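PDB 2WFB: uncharacterized protein orp from Desulfovibrio gigas, which is of uncharacterized function but, as the orange protein, probably carries a mixed molybdenum-copper sulphide cluster, which this apo form lacks. Local coordinates for residues F24-A28 against Q49-A55. Residues are numbered along the deposited sequence; the frame is centred on the assembly and turned at random.
Sequences FGRAA and QTLSHGA. With ACT (acetate ion), chain E; PO4 (phosphate ion), chain C; PO4 (phosphate ion), chain B.
The guanidinium group of Arg26 has the methyl of Ala55 over one face, with CB 3.5 Å above the plane and displaced toward the rim. Acceptors line its edge: Leu51 O at the far end, an acetate beside NH1 and a phosphate along the NE and NH2 side. Arg26 NH1 and NH2 both donate to Leu51 O, each at 2.8 Å. That oxygen lies 1° from the guanidinium plane, yet only NH1 sits in the carbonyl plane, NH2 standing above it. An extended chain from CG to NE carries the group this far. Arg26 NH1 also donates to acetate O at 3.1 Å. The phosphate takes NE through O3 and NH2 through O4, and the same O4 accepts from Ala55 N at 3.0 Å, at the start of helix 55-66; Gly56 N bonds to this ion too. In return, Gln49 NE2 donates to Arg26 O at 3.0 Å, from 45° out of the carbonyl plane. Gly25 N, in the type I turn from Phe24 to Ala27, binds a second phosphate. The contact thus joins the loop before strand 29-34 to the connection between helices 46-49 and 55-66, and to the first residue of the latter, around a phosphate. Arg26 charge and the N-H groups of Ala55 and Gly56 together probably stabilise this ion; phosphates and acetate alike probably come from the crystallisation liquor.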
loop_
_atom_site.group_PDB
_atom_site.type_symbol
_atom_site.label_atom_id
_atom_site.label_comp_id
_atom_site.label_asym_id
_atom_site.label_seq_id
_atom_site.Cartn_x
_atom_site.Cartn_y
_atom_site.Cartn_z
ATOM N N PHE A 24 -7.419 1.333 2.014
ATOM C CA PHE A 24 -6.117 1.972 2.125
ATOM C C PHE A 24 -5.933 2.784 3.411
ATOM O O PHE A 24 -5.164 2.393 4.278
ATOM C CB PHE A 24 -5.772 2.820 0.901
ATOM C CG PHE A 24 -4.552 3.672 1.119
ATOM C CD1 PHE A 24 -3.297 3.073 1.313
ATOM C CD2 PHE A 24 -4.658 5.054 1.216
ATOM C CE1 PHE A 24 -2.176 3.851 1.551
ATOM C CE2 PHE A 24 -3.535 5.825 1.462
ATOM C CZ PHE A 24 -2.277 5.199 1.622
ATOM N N GLY A 25 -6.633 3.913 3.536
ATOM C CA GLY A 25 -6.439 4.811 4.677
ATOM C C GLY A 25 -6.704 4.162 6.017
ATOM O O GLY A 25 -6.039 4.482 7.014
ATOM N N ARG A 26 -7.649 3.223 6.022
ATOM C CA ARG A 26 -8.086 2.537 7.226
ATOM C C ARG A 26 -7.698 1.049 7.229
ATOM O O ARG A 26 -8.290 0.244 7.975
ATOM C CB ARG A 26 -9.603 2.761 7.448
ATOM C CG ARG A 26 -9.913 4.275 7.633
ATOM C CD ARG A 26 -11.388 4.660 7.743
ATOM N NE ARG A 26 -11.454 6.119 7.812
ATOM C CZ ARG A 26 -11.346 6.844 8.928
ATOM N NH1 ARG A 26 -11.194 6.269 10.109
ATOM N NH2 ARG A 26 -11.392 8.170 8.858
ATOM N N ALA A 27 -6.699 0.683 6.420
ATOM C CA ALA A 27 -6.071 -0.637 6.533
ATOM C C ALA A 27 -5.522 -0.854 7.933
ATOM O O ALA A 27 -5.096 0.093 8.601
ATOM C CB ALA A 27 -4.935 -0.778 5.506
ATOM N N ALA A 28 -5.498 -2.100 8.394
ATOM C CA ALA A 28 -4.844 -2.416 9.693
ATOM C C ALA A 28 -3.348 -2.002 9.681
ATOM O O ALA A 28 -2.798 -1.537 10.687
ATOM C CB ALA A 28 -5.006 -3.932 10.056
ATOM N N GLN A 49 -6.693 4.686 11.610
ATOM C CA GLN A 49 -8.031 4.161 11.884
ATOM C C GLN A 49 -8.838 4.937 12.940
ATOM O O GLN A 49 -10.072 4.933 12.899
ATOM C CB GLN A 49 -7.933 2.683 12.290
ATOM C CG GLN A 49 -7.598 1.719 11.129
ATOM C CD GLN A 49 -7.415 0.266 11.583
ATOM O OE1 GLN A 49 -6.797 0.004 12.614
ATOM N NE2 GLN A 49 -7.945 -0.682 10.806
ATOM N N THR A 50 -8.161 5.605 13.880
ATOM C CA THR A 50 -8.843 6.373 14.933
ATOM C C THR A 50 -9.365 7.750 14.463
ATOM O O THR A 50 -10.145 8.396 15.178
ATOM C CB THR A 50 -7.927 6.605 16.147
ATOM O OG1 THR A 50 -6.928 7.558 15.786
ATOM C CG2 THR A 50 -7.231 5.311 16.586
ATOM N N LEU A 51 -8.957 8.182 13.268
ATOM C CA LEU A 51 -9.250 9.525 12.780
ATOM C C LEU A 51 -10.657 9.634 12.177
ATOM O O LEU A 51 -11.154 8.686 11.564
ATOM C CB LEU A 51 -8.192 9.957 11.768
ATOM C CG LEU A 51 -6.715 9.956 12.205
ATOM C CD1 LEU A 51 -5.810 10.351 11.047
ATOM C CD2 LEU A 51 -6.477 10.868 13.421
ATOM N N SER A 52 -11.296 10.796 12.349
ATOM C CA SER A 52 -12.631 10.993 11.800
ATOM C C SER A 52 -12.583 11.290 10.326
ATOM O O SER A 52 -13.543 11.027 9.622
ATOM C CB SER A 52 -13.366 12.127 12.506
ATOM O OG SER A 52 -13.240 12.005 13.907
ATOM N N HIS A 53 -11.473 11.850 9.870
ATOM C CA HIS A 53 -11.253 12.124 8.461
ATOM C C HIS A 53 -9.744 12.193 8.221
ATOM O O HIS A 53 -8.968 12.222 9.159
ATOM C CB HIS A 53 -11.887 13.467 8.107
ATOM C CG HIS A 53 -11.306 14.609 8.881
ATOM N ND1 HIS A 53 -10.598 15.632 8.282
ATOM C CD2 HIS A 53 -11.284 14.864 10.212
ATOM C CE1 HIS A 53 -10.187 16.478 9.210
ATOM N NE2 HIS A 53 -10.579 16.028 10.389
ATOM N N GLY A 54 -9.324 12.246 6.966
ATOM C CA GLY A 54 -7.903 12.364 6.669
ATOM C C GLY A 54 -7.076 11.129 7.015
ATOM O O GLY A 54 -5.868 11.221 7.195
ATOM N N ALA A 55 -7.719 9.973 7.088
ATOM C CA ALA A 55 -7.007 8.716 7.300
ATOM C C ALA A 55 -6.057 8.376 6.135
ATOM O O ALA A 55 -4.949 7.927 6.360
ATOM C CB ALA A 55 -7.973 7.593 7.561
HETATM C C ACT E . -11.736 2.416 10.619
HETATM O O ACT E . -11.275 3.414 11.181
HETATM O OXT ACT E . -11.391 1.250 10.936
HETATM C CH3 ACT E . -12.661 2.672 9.526
HETATM P P PO4 C . -10.603 8.986 4.896
HETATM O O1 PO4 C . -9.268 9.175 4.221
HETATM O O2 PO4 C . -11.602 9.821 4.149
HETATM O O3 PO4 C . -10.944 7.504 4.924
HETATM O O4 PO4 C . -10.538 9.431 6.331
HETATM P P PO4 B . -9.182 6.261 1.698
HETATM O O1 PO4 B . -8.789 4.842 1.666
HETATM O O2 PO4 B . -8.991 6.821 0.329
HETATM O O3 PO4 B . -10.602 6.384 2.123
HETATM O O4 PO4 B . -8.297 6.994 2.677
#